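Local coordinates for methylenetetrahydrofolate--tRNA-(uracil-5-)-methyltransferase trmFO (Thermus thermophilus, PDB 3G5Q), which probably catalyses the folate- and FAD-dependent methylation of uridine 54 in tRNA to 5-methyluridine, at residues M1-V6 and P26-E31; L20-V25 and P433-P438; P162-E167 and E297-V302. All coordinates share one frame; numbering follows the deposited sequence.

Interaction 1 of 3, residues M1-V6 and P26-E31; sequences MERVNV and PVRLFE. With FAD (flavin-adenine dinucleotide), chain B.
Asn5 OD1 takes a 2.7 Å hydrogen bond from Arg28 NH1 and lies almost in the plane of that guanidinium, although the amide itself is turned 41° against it. The two side chains run alongside each other in the same direction. Arg28 leaves the strand with CG anti to the backbone N (chi1 -173°), runs straight to CD, then bends at chi3, which brings NH1 to the amide oxygen. Asn5 ND2 is held in turn by Thr129 OG1, so both ends of the amide are fixed. Over the Arg28 face, toward its rim, sits Arg3 CD. The Arg3 guanidinium has Pro26 CB over its centre at 3.8 Å, and its NH2 donates to Val27 O (2.9 Å) from 55° out of the carbonyl plane.

The backbones carrying these side chains pair in parallel, strand 4-7 with strand 27-30, through a ladder: Val4 N to Pro26 O, Arg28 N to Val4 O, Val6 N to Arg28 O and Phe30 N to Val6 O. With helix 11-22 between them in the chain they form the first beta-alpha-beta unit of a Rossmann-type FAD domain. On the sheet face away from Asn5 and Arg28, Val6 forks between two partners, CG1 meeting Leu29 CD1 at 3.6 Å and CG2 meeting Val27 CG1 at 3.8 Å; Leu20 of the helix packs on Val6 and Val27. Just past the end of strand 27-30, Glu31 receives both adenosine ribose hydroxyls of FAD, O2B on OE1 and O3B on OE2, each at 2.6 Å.

Interaction 2 of 3, residues L20-V25 and P433-P438; sequences LLRLGV and PPLPRP
Pro434 and Leu23 meet first along the C-terminal tail, where Leu23 CD2 lies 3.8 Å from Pro434 O. Leu435 follows and serves two residues at once. Its CB is 3.6 Å from Arg22 NH2, while its CD2 stands 4.1 Å above the centre of the Arg22 guanidinium and also reaches Leu23 CD2, again at 4.1 Å. One leucine branch therefore fills the angle between a flat cationic group and an apolar side chain. Leu23 and Leu435 both go on to touch helix 343-361, at Ala358 and Phe351 respectively.

Pro436 supplies the polar part. Its ring packs tightly on the end of helix 11-22, CG coming to 3.1 Å from Arg22 O. Its own carbonyl oxygen accepts from Arg22 NH2 at 3.3 Å, a long bond but straight (173° at the hydrogen), lying in the guanidinium plane. A water backs it up, accepting from Arg22 NE at 2.9 Å and donating to Pro436 O at 3.1 Å. The bend in the arginine chain at chi3 (73°) turns the guanidinium edge to this oxygen, and NH1 is bonded to Ala74 O. Arg22 stands in the last turn of the helix, which ends in a Schellman motif with Gly24 at C-prime: Val25 N bonds to Leu20 O and Gly24 N to Leu21 O.

A leucine in place of Arg22 would probably leave Pro436 O without its direct donor, Ala74 O without its mate and the bridging water without Arg22 NE. Since the acceptors named are two backbone carbonyls and a water, all neutral, the arginine works here as a donor with several N-H groups and an apolar face, and surface water completes the junction.

Interaction 3 of 3, residues P162-E167 and E297-V302; sequences PIVLYE and ENAEIV
Leu165 meets strand 301-313 and the residue before it with every branch. Its CB lies 3.8 Å from Glu300 O, the same oxygen that its backbone N reaches in a hydrogen bond of 2.9 Å. From CG the chain forks. CD1 touches Val302 CG1 at 3.9 Å, the two side chains crossing at about a right angle, and CD2 runs alongside Glu300, ending 3.7 Å from its OE1. The first torsion, chi1 -134°, departs well from a staggered position; with chi2 it directs one methyl to Val302 and the other to Glu300. The carboxylate that Leu165 flanks has its charge met elsewhere, in salt bridges of OE2 to Arg413 and OE1 to Lys409.

The backbone evidence is a short piece of antiparallel ladder. Val164 and Ile301 form a non-hydrogen-bonded pair, flanked by the Leu165 N bond and by Val302 N to Ile163 O (2.8 Å), which lies in the carbonyl plane. The chain turns a corner at Val302, and the touching parts run 107° apart end to end; Ile163 also bonds by its backbone to Arg303. Val164 CG1 rests on Ala299 CB at 4.0 Å and on Ile301 CG1 at 4.2 Å, while Ile163 CG2 meets Val302 CG2 at 4.0 Å.

Within the six-stranded antiparallel sheet, strand 154-165 thus lies between strand 271-274, which it joins through Pro162 and Val164, and strand 301-313, outermost within this chain. Helix 283-290 packs on Pro162 and Ile301, and helix 409-429 reaches Glu300 through its two basic residues.

From the N terminus, interaction 1 closes a short loop around helix 11-22, pairing strands 4-7 and 27-30. The end of that helix also belongs to interaction 2, which brings the C-terminal tail back across more than 400 residues. The segments of these two contacts alternate, so they cross, and they touch through Leu20 and Val25 at the helix end, which pack against the paired strands. Interaction 3 joins strand 154-165 to the outermost strand 301-313 of the six-stranded antiparallel sheet, closing a loop of about 130 residues. It falls within the long span of interaction 2 but follows interaction 1 in series. Its centre lies about 42 Å from that of interaction 1, across the chain's centre.

Interaction 1 of 3, residues M1-V6 and P26-E31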
# COMPACT_ATOMS: atom_id res chain seq x y z
N MET A 1 -12.64 27.74 11.75
CA MET A 1 -13.06 28.03 10.38
C MET A 1 -14.23 27.14 9.98
O MET A 1 -15.39 27.51 10.14
CB MET A 1 -11.88 27.86 9.40
CG MET A 1 -11.13 26.52 9.49
SD MET A 1 -10.37 26.22 11.10
CE MET A 1 -9.28 27.63 11.27
N GLU A 2 -13.92 25.96 9.45
CA GLU A 2 -14.91 24.95 9.16
C GLU A 2 -14.48 23.69 9.91
O GLU A 2 -13.29 23.39 9.98
CB GLU A 2 -14.96 24.69 7.66
CG GLU A 2 -16.20 23.95 7.18
CD GLU A 2 -16.15 23.68 5.69
OE1 GLU A 2 -15.67 24.56 4.94
OE2 GLU A 2 -16.58 22.58 5.26
N ARG A 3 -15.43 22.97 10.50
CA ARG A 3 -15.11 21.72 11.17
C ARG A 3 -14.96 20.64 10.11
O ARG A 3 -15.84 20.47 9.28
CB ARG A 3 -16.19 21.32 12.18
CG ARG A 3 -15.79 20.13 13.05
CD ARG A 3 -16.75 19.88 14.21
NE ARG A 3 -16.68 20.94 15.22
CZ ARG A 3 -15.93 20.89 16.32
NH1 ARG A 3 -15.93 21.91 17.16
NH2 ARG A 3 -15.19 19.81 16.58
N VAL A 4 -13.83 19.94 10.12
CA VAL A 4 -13.59 18.89 9.13
C VAL A 4 -14.04 17.51 9.61
O VAL A 4 -13.76 17.13 10.75
CB VAL A 4 -12.12 18.82 8.74
CG1 VAL A 4 -11.86 17.57 7.89
CG2 VAL A 4 -11.70 20.09 8.01
N ASN A 5 -14.72 16.77 8.75
CA ASN A 5 -15.13 15.40 9.06
C ASN A 5 -14.01 14.38 8.84
O ASN A 5 -13.30 14.44 7.84
CB ASN A 5 -16.36 14.99 8.25
CG ASN A 5 -17.51 15.98 8.37
OD1 ASN A 5 -18.02 16.22 9.46
ND2 ASN A 5 -17.92 16.54 7.24
N VAL A 6 -13.86 13.46 9.77
CA VAL A 6 -12.96 12.33 9.59
C VAL A 6 -13.77 11.07 9.88
O VAL A 6 -14.30 10.90 10.98
CB VAL A 6 -11.73 12.40 10.52
CG1 VAL A 6 -10.87 11.15 10.36
CG2 VAL A 6 -10.90 13.67 10.23
N PRO A 26 -10.77 22.32 13.71
CA PRO A 26 -11.72 21.51 14.49
C PRO A 26 -12.13 20.28 13.70
O PRO A 26 -12.21 20.36 12.47
CB PRO A 26 -12.93 22.44 14.67
CG PRO A 26 -12.53 23.78 14.14
CD PRO A 26 -11.38 23.57 13.21
N VAL A 27 -12.39 19.18 14.38
CA VAL A 27 -12.67 17.90 13.72
C VAL A 27 -13.95 17.28 14.23
O VAL A 27 -14.26 17.35 15.42
CB VAL A 27 -11.52 16.88 13.96
CG1 VAL A 27 -11.89 15.49 13.40
CG2 VAL A 27 -10.21 17.37 13.37
N ARG A 28 -14.71 16.67 13.33
CA ARG A 28 -15.78 15.79 13.73
C ARG A 28 -15.39 14.36 13.33
O ARG A 28 -15.38 14.02 12.15
CB ARG A 28 -17.09 16.18 13.05
CG ARG A 28 -18.28 15.39 13.55
CD ARG A 28 -19.55 15.83 12.84
NE ARG A 28 -19.91 17.23 13.10
CZ ARG A 28 -19.68 18.24 12.27
NH1 ARG A 28 -19.06 18.05 11.10
NH2 ARG A 28 -20.06 19.47 12.61
N LEU A 29 -15.07 13.54 14.33
CA LEU A 29 -14.56 12.19 14.10
C LEU A 29 -15.65 11.14 14.30
O LEU A 29 -16.15 10.94 15.41
CB LEU A 29 -13.37 11.91 15.04
CG LEU A 29 -12.67 10.54 14.98
CD1 LEU A 29 -12.06 10.27 13.61
CD2 LEU A 29 -11.61 10.43 16.06
N PHE A 30 -16.03 10.49 13.21
CA PHE A 30 -17.04 9.44 13.26
C PHE A 30 -16.37 8.09 13.47
O PHE A 30 -15.37 7.76 12.82
CB PHE A 30 -17.84 9.40 11.97
CG PHE A 30 -18.61 10.65 11.68
CD1 PHE A 30 -18.00 11.74 11.06
CD2 PHE A 30 -19.95 10.75 12.02
CE1 PHE A 30 -18.72 12.89 10.79
CE2 PHE A 30 -20.68 11.90 11.75
CZ PHE A 30 -20.06 12.97 11.13
N GLU A 31 -16.90 7.31 14.40
CA GLU A 31 -16.46 5.93 14.58
C GLU A 31 -17.67 5.09 14.95
O GLU A 31 -18.35 5.36 15.93
CB GLU A 31 -15.36 5.84 15.64
CG GLU A 31 -15.04 4.40 16.07
CD GLU A 31 -14.60 3.50 14.91
OE1 GLU A 31 -15.25 2.46 14.68
OE2 GLU A 31 -13.60 3.83 14.24
PA FAD B . -8.81 0.58 10.52
O1A FAD B . -9.60 -0.71 10.46
O2A FAD B . -7.67 0.54 11.52
O5B FAD B . -9.80 1.81 10.85
C5B FAD B . -11.05 1.95 10.18
C4B FAD B . -12.11 2.40 11.19
O4B FAD B . -13.29 2.86 10.54
C3B FAD B . -12.52 1.25 12.11
O3B FAD B . -12.34 1.69 13.44
C2B FAD B . -13.98 1.00 11.77
O2B FAD B . -14.77 0.68 12.87
C1B FAD B . -14.43 2.33 11.21
N9A FAD B . -15.53 2.28 10.23
C8A FAD B . -15.70 1.44 9.16
N7A FAD B . -16.83 1.81 8.50
C5A FAD B . -17.38 2.88 9.13
C6A FAD B . -18.52 3.64 8.89
N6A FAD B . -19.25 3.49 7.79
N1A FAD B . -18.81 4.69 9.73
C2A FAD B . -17.98 4.96 10.80
N3A FAD B . -16.86 4.21 11.04
C4A FAD B . -16.56 3.18 10.21
N1 FAD B . -1.57 -4.51 9.11
C2 FAD B . -0.26 -4.70 9.50
O2 FAD B . 0.57 -3.83 9.28
N3 FAD B . 0.12 -5.87 10.13
C4 FAD B . -0.82 -6.85 10.37
O4 FAD B . -0.50 -7.90 10.92
C4X FAD B . -2.14 -6.66 9.97
N5 FAD B . -3.06 -7.64 10.21
C5X FAD B . -4.37 -7.46 9.83
C6 FAD B . -5.30 -8.47 10.10
C7 FAD B . -6.63 -8.31 9.73
C7M FAD B . -7.63 -9.40 10.01
C8 FAD B . -7.03 -7.13 9.10
C8M FAD B . -8.48 -6.97 8.70
C9 FAD B . -6.10 -6.13 8.84
C9A FAD B . -4.76 -6.28 9.20
N10 FAD B . -3.82 -5.27 8.94
C10 FAD B . -2.52 -5.47 9.35
C1' FAD B . -3.99 -4.45 7.68
C2' FAD B . -4.13 -2.94 7.96
O2' FAD B . -2.85 -2.33 8.01
C3' FAD B . -4.92 -2.65 9.25
O3' FAD B . -6.25 -3.09 9.05
C4' FAD B . -4.89 -1.16 9.65
O4' FAD B . -5.54 -0.92 10.89
C5' FAD B . -5.54 -0.28 8.59
O5' FAD B . -5.71 1.04 9.08
P FAD B . -7.04 1.85 8.70
O1P FAD B . -7.08 2.10 7.21
O2P FAD B . -7.08 3.11 9.52
O3P FAD B . -8.29 0.87 9.02

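Interaction 2 of 3, residues L20-V25 and P433-P438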
# COMPACT_ATOMS: atom_id res chain seq x y z
N LEU A 20 -5.10 17.51 11.77
CA LEU A 20 -6.02 18.63 11.70
C LEU A 20 -5.94 19.44 12.99
O LEU A 20 -5.79 20.66 12.96
CB LEU A 20 -7.44 18.12 11.48
CG LEU A 20 -7.71 17.69 10.03
CD1 LEU A 20 -8.63 16.47 9.95
CD2 LEU A 20 -8.30 18.86 9.26
N LEU A 21 -6.01 18.75 14.13
CA LEU A 21 -5.98 19.41 15.43
C LEU A 21 -4.68 20.19 15.65
O LEU A 21 -4.71 21.31 16.14
CB LEU A 21 -6.18 18.41 16.56
CG LEU A 21 -7.51 17.65 16.55
CD1 LEU A 21 -7.45 16.48 17.55
CD2 LEU A 21 -8.70 18.57 16.82
N ARG A 22 -3.56 19.59 15.27
CA ARG A 22 -2.25 20.22 15.42
C ARG A 22 -2.22 21.54 14.66
O ARG A 22 -1.43 22.42 15.00
CB ARG A 22 -1.13 19.33 14.88
CG ARG A 22 -0.81 18.12 15.75
CD ARG A 22 0.13 17.17 15.01
NE ARG A 22 1.49 17.70 14.94
CZ ARG A 22 2.45 17.16 14.19
NH1 ARG A 22 2.20 16.10 13.44
NH2 ARG A 22 3.66 17.69 14.18
N LEU A 23 -3.05 21.67 13.64
CA LEU A 23 -3.09 22.89 12.85
C LEU A 23 -4.27 23.79 13.24
O LEU A 23 -4.63 24.72 12.52
CB LEU A 23 -3.10 22.57 11.35
CG LEU A 23 -1.83 21.85 10.87
CD1 LEU A 23 -2.02 21.25 9.49
CD2 LEU A 23 -0.62 22.79 10.88
N GLY A 24 -4.86 23.49 14.39
CA GLY A 24 -5.93 24.31 14.93
C GLY A 24 -7.24 24.19 14.17
O GLY A 24 -8.12 25.03 14.32
N VAL A 25 -7.39 23.13 13.38
CA VAL A 25 -8.64 22.91 12.67
C VAL A 25 -9.52 21.92 13.45
O VAL A 25 -9.07 20.83 13.81
CB VAL A 25 -8.42 22.41 11.24
CG1 VAL A 25 -9.76 22.14 10.56
CG2 VAL A 25 -7.62 23.44 10.45
N PRO A 433 1.47 26.94 6.48
CA PRO A 433 2.01 27.00 7.84
C PRO A 433 2.69 25.71 8.27
O PRO A 433 2.35 24.63 7.78
CB PRO A 433 0.76 27.19 8.71
CG PRO A 433 -0.40 27.32 7.77
CD PRO A 433 0.02 26.70 6.49
N PRO A 434 3.65 25.82 9.20
CA PRO A 434 4.35 24.64 9.69
C PRO A 434 3.56 23.91 10.77
O PRO A 434 2.74 24.50 11.48
CB PRO A 434 5.62 25.23 10.27
CG PRO A 434 5.14 26.49 10.90
CD PRO A 434 4.04 27.02 9.96
N LEU A 435 3.80 22.61 10.87
CA LEU A 435 3.29 21.79 11.95
C LEU A 435 4.02 22.18 13.22
O LEU A 435 5.25 22.31 13.21
CB LEU A 435 3.56 20.32 11.66
CG LEU A 435 2.87 19.72 10.43
CD1 LEU A 435 3.69 18.58 9.86
CD2 LEU A 435 1.44 19.27 10.77
N PRO A 436 3.29 22.36 14.33
CA PRO A 436 3.92 22.70 15.61
C PRO A 436 4.77 21.55 16.13
O PRO A 436 4.51 20.39 15.81
CB PRO A 436 2.73 22.90 16.55
CG PRO A 436 1.52 23.03 15.67
CD PRO A 436 1.83 22.23 14.44
N ARG A 437 5.78 21.87 16.93
CA ARG A 437 6.57 20.84 17.59
C ARG A 437 5.67 20.04 18.53
O ARG A 437 4.76 20.60 19.15
CB ARG A 437 7.73 21.46 18.36
CG ARG A 437 8.55 22.42 17.53
CD ARG A 437 9.88 22.74 18.19
NE ARG A 437 10.85 23.23 17.22
CZ ARG A 437 11.70 22.45 16.56
NH1 ARG A 437 11.71 21.14 16.77
NH2 ARG A 437 12.55 22.98 15.69
N PRO A 438 5.92 18.73 18.64
CA PRO A 438 5.17 17.87 19.56
C PRO A 438 5.40 18.28 21.02
O PRO A 438 4.43 18.43 21.76
CB PRO A 438 5.77 16.48 19.31
CG PRO A 438 6.36 16.56 17.93
CD PRO A 438 6.88 17.96 17.82
O HOH W 1 2.27 19.02 17.40

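Interaction 3 of 3, residues P162-E167 and E297-V302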
# COMPACT_ATOMS: atom_id res chain seq x y z
N PRO A 162 2.85 -11.20 -6.86
CA PRO A 162 4.14 -10.64 -6.42
C PRO A 162 4.64 -9.58 -7.39
O PRO A 162 4.47 -9.70 -8.60
CB PRO A 162 5.08 -11.84 -6.45
CG PRO A 162 4.18 -13.03 -6.38
CD PRO A 162 2.93 -12.65 -7.08
N ILE A 163 5.25 -8.55 -6.83
CA ILE A 163 5.86 -7.50 -7.62
C ILE A 163 7.38 -7.51 -7.39
O ILE A 163 7.83 -7.57 -6.25
CB ILE A 163 5.25 -6.14 -7.26
CG1 ILE A 163 3.78 -6.08 -7.73
CG2 ILE A 163 6.06 -4.98 -7.85
CD1 ILE A 163 3.03 -4.88 -7.27
N VAL A 164 8.14 -7.48 -8.47
CA VAL A 164 9.60 -7.47 -8.40
C VAL A 164 10.21 -6.16 -8.89
O VAL A 164 9.61 -5.42 -9.67
CB VAL A 164 10.20 -8.63 -9.21
CG1 VAL A 164 9.75 -9.96 -8.65
CG2 VAL A 164 9.82 -8.52 -10.69
N LEU A 165 11.43 -5.89 -8.44
CA LEU A 165 12.19 -4.74 -8.88
C LEU A 165 12.72 -4.98 -10.30
O LEU A 165 13.39 -5.97 -10.57
CB LEU A 165 13.35 -4.52 -7.90
CG LEU A 165 13.64 -3.11 -7.40
CD1 LEU A 165 12.35 -2.40 -7.04
CD2 LEU A 165 14.58 -3.18 -6.19
N TYR A 166 12.40 -4.08 -11.22
CA TYR A 166 12.82 -4.21 -12.61
C TYR A 166 14.33 -4.36 -12.76
O TYR A 166 14.82 -5.14 -13.58
CB TYR A 166 12.30 -3.02 -13.42
CG TYR A 166 12.70 -3.00 -14.88
CD1 TYR A 166 11.95 -3.67 -15.84
CD2 TYR A 166 13.81 -2.28 -15.30
CE1 TYR A 166 12.31 -3.64 -17.19
CE2 TYR A 166 14.17 -2.23 -16.64
CZ TYR A 166 13.43 -2.91 -17.57
OH TYR A 166 13.80 -2.86 -18.89
N GLU A 167 15.08 -3.61 -11.95
CA GLU A 167 16.54 -3.60 -12.06
C GLU A 167 17.14 -4.93 -11.61
O GLU A 167 18.32 -5.21 -11.86
CB GLU A 167 17.14 -2.43 -11.29
CG GLU A 167 17.02 -2.53 -9.77
CD GLU A 167 17.60 -1.31 -9.04
OE1 GLU A 167 17.13 -1.00 -7.93
OE2 GLU A 167 18.54 -0.68 -9.58
N GLU A 297 15.71 -15.22 -11.52
CA GLU A 297 16.50 -16.02 -10.58
C GLU A 297 17.02 -15.24 -9.36
O GLU A 297 16.98 -15.76 -8.25
CB GLU A 297 17.65 -16.75 -11.28
CG GLU A 297 17.20 -17.78 -12.30
CD GLU A 297 17.04 -17.18 -13.68
OE1 GLU A 297 17.01 -15.94 -13.80
OE2 GLU A 297 16.95 -17.95 -14.66
N ASN A 298 17.49 -14.02 -9.55
CA ASN A 298 17.79 -13.19 -8.38
C ASN A 298 16.92 -11.93 -8.32
O ASN A 298 17.36 -10.88 -7.86
CB ASN A 298 19.28 -12.87 -8.27
CG ASN A 298 19.96 -12.79 -9.62
OD1 ASN A 298 19.53 -12.05 -10.51
ND2 ASN A 298 21.04 -13.55 -9.78
N ALA A 299 15.68 -12.06 -8.76
CA ALA A 299 14.74 -10.95 -8.71
C ALA A 299 14.47 -10.60 -7.26
O ALA A 299 14.44 -11.47 -6.40
CB ALA A 299 13.44 -11.31 -9.42
N GLU A 300 14.29 -9.31 -7.00
CA GLU A 300 13.94 -8.87 -5.67
C GLU A 300 12.46 -8.57 -5.60
O GLU A 300 11.98 -7.62 -6.23
CB GLU A 300 14.74 -7.63 -5.27
CG GLU A 300 14.57 -7.25 -3.79
CD GLU A 300 15.31 -5.98 -3.41
OE1 GLU A 300 16.33 -5.67 -4.04
OE2 GLU A 300 14.87 -5.30 -2.46
N ILE A 301 11.74 -9.40 -4.85
CA ILE A 301 10.32 -9.18 -4.58
C ILE A 301 10.17 -8.03 -3.59
O ILE A 301 10.69 -8.11 -2.47
CB ILE A 301 9.69 -10.44 -3.96
CG1 ILE A 301 9.98 -11.66 -4.83
CG2 ILE A 301 8.20 -10.25 -3.78
CD1 ILE A 301 9.32 -12.92 -4.31
N VAL A 302 9.45 -6.98 -3.99
CA VAL A 302 9.24 -5.84 -3.10
C VAL A 302 7.81 -5.77 -2.55
O VAL A 302 7.55 -5.05 -1.59
CB VAL A 302 9.60 -4.50 -3.78
CG1 VAL A 302 11.11 -4.40 -3.99
CG2 VAL A 302 8.83 -4.34 -5.08